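Local coordinates for protein homoprotocatechuate 2,3-dioxygenase (Brevibacterium fuscum, PDB 4Z6M) that uses iron(II) and molecular oxygen to cleave the aromatic ring of homoprotocatechuate, at residues A[20-25]-A[115-120]; A[43-46]-A[51-54]; A[53-56]-A[62-65]. The protein carries 1 engineered substitution. All blocks are in the same frame, centred on the assembly; numbering follows the deposited sequence.

Interaction 1. Residues A[20-25]-A[115-120]; sequences YAELVV and ALRVED
The guanidinium of Arg117 meets the end of Tyr20 and the carboxylate of Glu22 with its edge, and both partners lie almost in its plane. Arg117 NH2 likewise comes to the rim of the Tyr20 ring, at the hydroxyl, so this is a polar contact and not a cation-pi stack; the ring and guanidinium planes stand 45° apart. The carboxylate of Glu22 is turned further, 68° from the guanidinium.

Arg117 NH2 donates to Tyr20 OH at 3.2 Å and to Glu22 OE1 at 3.0 Å. Arg117 NH1 adds a second bond of 3.0 Å to Glu22 OE1, which gives an end-on salt bridge forked onto one oxygen. The two nitrogens reach that oxygen nearly along its C-O direction but from opposite faces of the carboxylate, and each bond is somewhat bent. Glu22 CG is anti to the backbone N (chi1 -176°) and the chain beyond is extended, which carries the carboxylate straight off its strand. Arg117 is extended too. Length is needed here: the CA atoms of Glu22 and Arg117 are 11.9 Å apart, and strands 73-81 and 125-129 come between theirs in the curved sheet, so the side chains span its concave side.

Glu127 completes the network, taking a salt bridge from Arg117 NE and a hydrogen bond with Tyr20 OH, while Glu22 OE2 is bonded to Thr67 OG1. Judging by sequence, Tyr20 and Glu127 probably occupy the places that His155 and Glu267, two of the iron ligands, hold in the second module. The arrangement is consistent with a first module in which protein groups occupy the place equivalent to the metal site. One buried arginine set between two glutamates would offset part of their charge, and its several in-plane bonds hold its rotation.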
loop_
_atom_site.group_PDB
_atom_site.type_symbol
_atom_site.label_atom_id
_atom_site.label_comp_id
_atom_site.label_asym_id
_atom_site.label_seq_id
_atom_site.Cartn_x
_atom_site.Cartn_y
_atom_site.Cartn_z
ATOM N N TYR A 20 0.614 -24.665 14.591
ATOM C CA TYR A 20 0.256 -23.846 15.752
ATOM C C TYR A 20 1.330 -23.955 16.803
ATOM O O TYR A 20 2.115 -24.903 16.792
ATOM C CB TYR A 20 -1.136 -24.225 16.341
ATOM C CG TYR A 20 -1.177 -25.494 17.189
ATOM C CD1 TYR A 20 -1.461 -26.722 16.619
ATOM C CD2 TYR A 20 -0.969 -25.441 18.563
ATOM C CE1 TYR A 20 -1.518 -27.885 17.389
ATOM C CE2 TYR A 20 -1.019 -26.597 19.330
ATOM C CZ TYR A 20 -1.272 -27.814 18.745
ATOM O OH TYR A 20 -1.303 -28.938 19.553
ATOM N N ALA A 21 1.352 -22.972 17.702
ATOM C CA ALA A 21 2.121 -23.083 18.937
ATOM C C ALA A 21 1.175 -23.031 20.128
ATOM O O ALA A 21 0.185 -22.318 20.110
ATOM C CB ALA A 21 3.166 -21.993 19.061
ATOM N N GLU A 22 1.543 -23.760 21.183
ATOM C CA GLU A 22 0.905 -23.634 22.495
ATOM C C GLU A 22 1.896 -22.932 23.423
ATOM O O GLU A 22 2.995 -23.457 23.673
ATOM C CB GLU A 22 0.522 -25.017 23.055
ATOM C CG GLU A 22 -0.221 -24.892 24.374
ATOM C CD GLU A 22 -0.649 -26.205 25.000
ATOM O OE1 GLU A 22 -0.271 -27.297 24.503
ATOM O OE2 GLU A 22 -1.427 -26.129 25.992
ATOM N N LEU A 23 1.530 -21.728 23.856
ATOM C CA LEU A 23 2.295 -20.921 24.786
ATOM C C LEU A 23 1.634 -20.934 26.146
ATOM O O LEU A 23 0.437 -20.675 26.252
ATOM C CB LEU A 23 2.408 -19.477 24.292
ATOM C CG LEU A 23 3.094 -19.255 22.939
ATOM C CD1 LEU A 23 3.042 -17.774 22.595
ATOM C CD2 LEU A 23 4.529 -19.745 22.927
ATOM N N VAL A 24 2.435 -21.154 27.189
ATOM C CA VAL A 24 1.975 -20.937 28.550
ATOM C C VAL A 24 2.153 -19.473 28.877
ATOM O O VAL A 24 3.206 -18.874 28.613
ATOM C CB VAL A 24 2.704 -21.838 29.568
ATOM C CG1 VAL A 24 2.206 -21.554 30.973
ATOM C CG2 VAL A 24 2.482 -23.306 29.211
ATOM N N VAL A 25 1.090 -18.894 29.416
ATOM C CA VAL A 25 1.029 -17.481 29.814
ATOM C C VAL A 25 0.608 -17.385 31.275
ATOM O O VAL A 25 -0.050 -18.281 31.781
ATOM C CB VAL A 25 0.064 -16.678 28.916
ATOM C CG1 VAL A 25 0.515 -16.777 27.466
ATOM C CG2 VAL A 25 -1.385 -17.145 29.083
ATOM N N ALA A 115 -2.483 -37.169 17.987
ATOM C CA ALA A 115 -1.314 -36.292 18.025
ATOM C C ALA A 115 -0.167 -36.956 18.761
ATOM O O ALA A 115 -0.380 -37.650 19.751
ATOM C CB ALA A 115 -1.643 -34.962 18.676
ATOM N N LEU A 116 1.044 -36.712 18.267
ATOM C CA LEU A 116 2.276 -37.152 18.922
ATOM C C LEU A 116 3.040 -35.929 19.388
ATOM O O LEU A 116 3.366 -35.063 18.567
ATOM C CB LEU A 116 3.128 -37.928 17.931
ATOM C CG LEU A 116 4.475 -38.407 18.480
ATOM C CD1 LEU A 116 4.249 -39.642 19.337
ATOM C CD2 LEU A 116 5.446 -38.665 17.355
ATOM N N ARG A 117 3.375 -35.882 20.672
ATOM C CA ARG A 117 4.353 -34.927 21.154
ATOM C C ARG A 117 5.635 -35.634 21.504
ATOM O O ARG A 117 5.622 -36.795 21.958
ATOM C CB ARG A 117 3.814 -34.136 22.340
ATOM C CG ARG A 117 2.761 -33.135 21.891
ATOM C CD ARG A 117 2.303 -32.188 22.978
ATOM N NE ARG A 117 1.298 -31.283 22.433
ATOM C CZ ARG A 117 0.809 -30.212 23.054
ATOM N NH1 ARG A 117 1.197 -29.894 24.282
ATOM N NH2 ARG A 117 -0.086 -29.443 22.432
ATOM N N VAL A 118 6.744 -34.933 21.260
ATOM C CA VAL A 118 8.070 -35.496 21.473
ATOM C C VAL A 118 8.955 -34.464 22.136
ATOM O O VAL A 118 8.772 -33.270 21.928
ATOM C CB VAL A 118 8.705 -36.002 20.176
ATOM C CG1 VAL A 118 7.773 -36.939 19.446
ATOM C CG2 VAL A 118 9.090 -34.866 19.261
ATOM N N GLU A 119 9.890 -34.930 22.964
ATOM C CA GLU A 119 11.043 -34.128 23.357
ATOM C C GLU A 119 12.156 -34.402 22.364
ATOM O O GLU A 119 12.778 -35.469 22.392
ATOM C CB GLU A 119 11.501 -34.489 24.777
ATOM C CG GLU A 119 10.508 -34.093 25.838
ATOM C CD GLU A 119 10.830 -34.631 27.232
ATOM O OE1 GLU A 119 11.979 -35.091 27.466
ATOM O OE2 GLU A 119 9.909 -34.593 28.092
ATOM N N ASP A 120 12.373 -33.464 21.446
ATOM C CA ASP A 120 13.195 -33.770 20.278
ATOM C C ASP A 120 14.678 -33.702 20.659
ATOM O O ASP A 120 15.017 -33.349 21.810
ATOM C CB ASP A 120 12.798 -32.913 19.070
ATOM C CG ASP A 120 13.565 -31.609 18.938
ATOM O OD1 ASP A 120 14.193 -31.080 19.886
ATOM O OD2 ASP A 120 13.493 -31.079 17.802
#

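Interaction 2. Residues A[43-46]-A[51-54]; sequences VSYE and IYLR
Arg54 CG sits between its own backbone N and carbonyl carbon (chi1 73°), and with an extended chain beyond it the guanidinium swings round to Ser44. Ser44 OG, anti to the carbonyl carbon (chi1 -60°), receives Arg54 NH1 at 2.9 Å, within the guanidinium plane.

The backbone forms a classic beta bulge, with Ser44 and Tyr45 both facing Tyr52. Ser44 N donates to Tyr52 O at 2.8 Å, and Tyr52 N donates to Tyr45 O, also at 2.8 Å. The tyrosines lie side by side and point the same way, Tyr52 CD1 coming up to the rim of the Tyr45 ring, 3.9 Å from Tyr45 CD2. On the other face, Val43 CG2 touches Leu53 CD2 at 3.8 Å, and Ile51 packs by CG1 on Glu46 CB. Branched aliphatic groups suit this face, since Ile51 and Leu53 also meet helix 28-38; Glu46 pairs with Arg32 of that helix.

Thus strand 42-46, outermost in its sheet, is tied to the 50-54 arm of the hairpin. Ser44 OG is also bonded to His61 O and Arg54 NH2 to Glu136 O: a small hydroxyl and a long cation together link the bulge to two further stretches of chain.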
loop_
_atom_site.group_PDB
_atom_site.type_symbol
_atom_site.label_atom_id
_atom_site.label_comp_id
_atom_site.label_asym_id
_atom_site.label_seq_id
_atom_site.Cartn_x
_atom_site.Cartn_y
_atom_site.Cartn_z
ATOM N N VAL A 43 -10.844 -15.572 17.841
ATOM C CA VAL A 43 -11.059 -16.596 18.868
ATOM C C VAL A 43 -11.844 -17.765 18.284
ATOM O O VAL A 43 -12.979 -17.614 17.824
ATOM C CB VAL A 43 -11.775 -16.023 20.107
ATOM C CG1 VAL A 43 -11.967 -17.109 21.155
ATOM C CG2 VAL A 43 -10.986 -14.868 20.705
ATOM N N SER A 44 -11.235 -18.943 18.334
ATOM C CA SER A 44 -11.905 -20.185 17.968
ATOM C C SER A 44 -12.629 -20.793 19.144
ATOM O O SER A 44 -13.618 -21.480 18.963
ATOM C CB SER A 44 -10.891 -21.202 17.421
ATOM O OG SER A 44 -10.243 -20.670 16.271
ATOM N N TYR A 45 -12.074 -20.603 20.339
ATOM C CA TYR A 45 -12.622 -21.195 21.563
ATOM C C TYR A 45 -11.923 -20.533 22.732
ATOM O O TYR A 45 -10.720 -20.266 22.659
ATOM C CB TYR A 45 -12.364 -22.709 21.641
ATOM C CG TYR A 45 -13.062 -23.298 22.847
ATOM C CD1 TYR A 45 -14.441 -23.447 22.846
ATOM C CD2 TYR A 45 -12.371 -23.601 24.018
ATOM C CE1 TYR A 45 -15.108 -23.933 23.949
ATOM C CE2 TYR A 45 -13.035 -24.104 25.124
ATOM C CZ TYR A 45 -14.397 -24.267 25.087
ATOM O OH TYR A 45 -15.061 -24.762 26.178
ATOM N N GLU A 46 -12.633 -20.288 23.824
ATOM C CA GLU A 46 -11.964 -19.875 25.056
ATOM C C GLU A 46 -12.735 -20.324 26.279
ATOM O O GLU A 46 -13.952 -20.490 26.248
ATOM C CB GLU A 46 -11.711 -18.358 25.095
ATOM C CG GLU A 46 -12.933 -17.497 25.069
ATOM C CD GLU A 46 -12.615 -16.013 25.057
ATOM O OE1 GLU A 46 -11.669 -15.589 25.755
ATOM O OE2 GLU A 46 -13.325 -15.273 24.338
ATOM N N ILE A 51 -7.137 -19.917 25.676
ATOM C CA ILE A 51 -7.692 -19.197 24.540
ATOM C C ILE A 51 -7.091 -19.756 23.280
ATOM O O ILE A 51 -5.872 -19.879 23.165
ATOM C CB ILE A 51 -7.402 -17.684 24.629
ATOM C CG1 ILE A 51 -7.951 -17.131 25.959
ATOM C CG2 ILE A 51 -7.987 -16.957 23.429
ATOM C CD1 ILE A 51 -7.482 -15.742 26.275
ATOM N N TYR A 52 -7.952 -20.106 22.347
ATOM C CA TYR A 52 -7.558 -20.710 21.076
ATOM C C TYR A 52 -7.793 -19.663 19.995
ATOM O O TYR A 52 -8.906 -19.165 19.860
ATOM C CB TYR A 52 -8.414 -21.932 20.759
ATOM C CG TYR A 52 -8.143 -23.120 21.654
ATOM C CD1 TYR A 52 -8.597 -23.152 22.974
ATOM C CD2 TYR A 52 -7.471 -24.230 21.166
ATOM C CE1 TYR A 52 -8.340 -24.250 23.798
ATOM C CE2 TYR A 52 -7.214 -25.331 21.972
ATOM C CZ TYR A 52 -7.651 -25.335 23.287
ATOM O OH TYR A 52 -7.355 -26.431 24.082
ATOM N N LEU A 53 -6.745 -19.341 19.235
ATOM C CA LEU A 53 -6.748 -18.229 18.301
ATOM C C LEU A 53 -6.319 -18.682 16.914
ATOM O O LEU A 53 -5.466 -19.564 16.780
ATOM C CB LEU A 53 -5.766 -17.153 18.757
ATOM C CG LEU A 53 -6.078 -16.532 20.121
ATOM C CD1 LEU A 53 -4.887 -15.733 20.623
ATOM C CD2 LEU A 53 -7.337 -15.686 20.043
ATOM N N ARG A 54 -6.883 -18.031 15.888
ATOM C CA ARG A 54 -6.506 -18.295 14.519
ATOM C C ARG A 54 -6.357 -17.013 13.727
ATOM O O ARG A 54 -6.935 -15.972 14.039
ATOM C CB ARG A 54 -7.471 -19.257 13.827
ATOM C CG ARG A 54 -8.822 -18.684 13.476
ATOM C CD ARG A 54 -9.657 -19.725 12.798
ATOM N NE ARG A 54 -10.950 -19.252 12.287
ATOM C CZ ARG A 54 -12.086 -19.273 12.981
ATOM N NH1 ARG A 54 -12.107 -19.599 14.280
ATOM N NH2 ARG A 54 -13.211 -18.960 12.374
#

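Interaction 3. Residues A[53-56]-A[62-65]; sequences LRSF and HNLV
Leu53 pairs with Leu64 in antiparallel, hydrogen-bonded fashion, and a classic beta bulge puts Asn63 as well as Leu64 opposite it. Leu53 N donates to Leu64 O at 2.8 Å, while Leu53 O accepts twice, from Asn63 N at 2.8 Å in the carbonyl plane and from Leu64 N at 3.1 Å, tilted from that plane.

The leucines run side by side, Leu53 CD1 being 4.1 Å from Leu64 CD2, and both also touch Tyr35 of helix 28-38, an apolar place that suits their branched ends. Asn63 does the polar work. With CG anti to its carbonyl carbon (chi1 -62°), its amide bends back to the opposing chain, where OD1 takes Ser55 N at 3.0 Å, a nearly straight bond (168°) lying in the carbonyl plane. Ser55 OG lies 2.9 Å from the same Asn63 OD1, but its one proton may serve Val151 O instead. His62 lays CB 3.3 Å from Leu53 O and turns its imidazole away from residues 53-56, toward the rings of Tyr52 and Tyr20, with Val65 CG2 on one face, offset toward the rim.

Beyond the segments, Asn63 ND2 bonds to Glu58 OE1 and Ala19 O. An amide offers an acceptor and a donor on one flat group, and with both in use its flip state is fixed: the side chain stitches the buried end of the 50-54/64-68 hairpin where the regular pairing stops.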
loop_
_atom_site.group_PDB
_atom_site.type_symbol
_atom_site.label_atom_id
_atom_site.label_comp_id
_atom_site.label_asym_id
_atom_site.label_seq_id
_atom_site.Cartn_x
_atom_site.Cartn_y
_atom_site.Cartn_z
ATOM N N LEU A 53 -6.745 -19.341 19.235
ATOM C CA LEU A 53 -6.748 -18.229 18.301
ATOM C C LEU A 53 -6.319 -18.682 16.914
ATOM O O LEU A 53 -5.466 -19.564 16.780
ATOM C CB LEU A 53 -5.766 -17.153 18.757
ATOM C CG LEU A 53 -6.078 -16.532 20.121
ATOM C CD1 LEU A 53 -4.887 -15.733 20.623
ATOM C CD2 LEU A 53 -7.337 -15.686 20.043
ATOM N N ARG A 54 -6.883 -18.031 15.888
ATOM C CA ARG A 54 -6.506 -18.295 14.519
ATOM C C ARG A 54 -6.357 -17.013 13.727
ATOM O O ARG A 54 -6.935 -15.972 14.039
ATOM C CB ARG A 54 -7.471 -19.257 13.827
ATOM C CG ARG A 54 -8.822 -18.684 13.476
ATOM C CD ARG A 54 -9.657 -19.725 12.798
ATOM N NE ARG A 54 -10.950 -19.252 12.287
ATOM C CZ ARG A 54 -12.086 -19.273 12.981
ATOM N NH1 ARG A 54 -12.107 -19.599 14.280
ATOM N NH2 ARG A 54 -13.211 -18.960 12.374
ATOM N N SER A 55 -5.558 -17.143 12.674
ATOM C CA SER A 55 -5.349 -16.060 11.724
ATOM C C SER A 55 -6.517 -15.943 10.740
ATOM O O SER A 55 -7.364 -16.831 10.642
ATOM C CB SER A 55 -4.022 -16.278 11.009
ATOM O OG SER A 55 -4.050 -17.431 10.230
ATOM N N PHE A 56 -6.504 -14.853 9.970
ATOM C CA PHE A 56 -7.621 -14.500 9.071
ATOM C C PHE A 56 -7.902 -15.581 8.040
ATOM O O PHE A 56 -9.045 -15.786 7.670
ATOM C CB PHE A 56 -7.280 -13.192 8.361
ATOM C CG PHE A 56 -8.434 -12.490 7.686
ATOM C CD1 PHE A 56 -9.532 -12.052 8.422
ATOM C CD2 PHE A 56 -8.388 -12.198 6.326
ATOM C CE1 PHE A 56 -10.562 -11.370 7.803
ATOM C CE2 PHE A 56 -9.414 -11.487 5.726
ATOM C CZ PHE A 56 -10.482 -11.082 6.466
ATOM N N HIS A 62 -6.937 -23.775 15.015
ATOM C CA HIS A 62 -6.206 -22.679 15.621
ATOM C C HIS A 62 -4.762 -22.647 15.118
ATOM O O HIS A 62 -4.240 -23.638 14.614
ATOM C CB HIS A 62 -6.208 -22.800 17.132
ATOM C CG HIS A 62 -5.676 -24.110 17.611
ATOM N ND1 HIS A 62 -6.494 -25.148 17.991
ATOM C CD2 HIS A 62 -4.409 -24.561 17.746
ATOM C CE1 HIS A 62 -5.755 -26.180 18.338
ATOM N NE2 HIS A 62 -4.484 -25.853 18.188
ATOM N N ASN A 63 -4.153 -21.488 15.303
ATOM C CA ASN A 63 -2.718 -21.273 15.094
ATOM C C ASN A 63 -1.969 -20.985 16.395
ATOM O O ASN A 63 -0.723 -20.978 16.402
ATOM C CB ASN A 63 -2.462 -20.122 14.143
ATOM C CG ASN A 63 -3.027 -20.347 12.757
ATOM O OD1 ASN A 63 -3.805 -19.518 12.260
ATOM N ND2 ASN A 63 -2.648 -21.443 12.123
ATOM N N LEU A 64 -2.701 -20.693 17.471
ATOM C CA LEU A 64 -2.071 -20.295 18.717
ATOM C C LEU A 64 -2.996 -20.707 19.851
ATOM O O LEU A 64 -4.180 -20.383 19.831
ATOM C CB LEU A 64 -1.805 -18.795 18.743
ATOM C CG LEU A 64 -1.022 -18.225 19.904
ATOM C CD1 LEU A 64 0.401 -18.778 19.941
ATOM C CD2 LEU A 64 -0.976 -16.708 19.810
ATOM N N VAL A 65 -2.458 -21.443 20.820
ATOM C CA VAL A 65 -3.166 -21.771 22.051
ATOM C C VAL A 65 -2.442 -21.076 23.186
ATOM O O VAL A 65 -1.236 -21.287 23.388
ATOM C CB VAL A 65 -3.219 -23.292 22.308
ATOM C CG1 VAL A 65 -4.079 -23.575 23.539
ATOM C CG2 VAL A 65 -3.782 -24.006 21.100
#

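Interactions 2 and 3 share Leu53 and Arg54, use opposite edges of strand 50-54, and have centres about 6 Å apart. Interaction 3 is joined to interaction 1 through neighbouring strands: Leu23 N lies 2.8 Å from Val65 O and Ala21 O lies 2.9 Å from Val65 N, both probable hydrogen bonds. His62 bridges all three contacts, with ring edge-to-face partners in Tyr20 and Tyr52. Centres of interactions 1 and 2 are about 16 Å apart, and they do not touch. All lie in the first glyoxalase-type module, whereas iron(II) is bound by His155, His214 and Glu267; 20-25 with 115-120 spans the concave side of the sheet, the other two join successive strands, 42-46, 50-54 and 64-68, toward one edge of it.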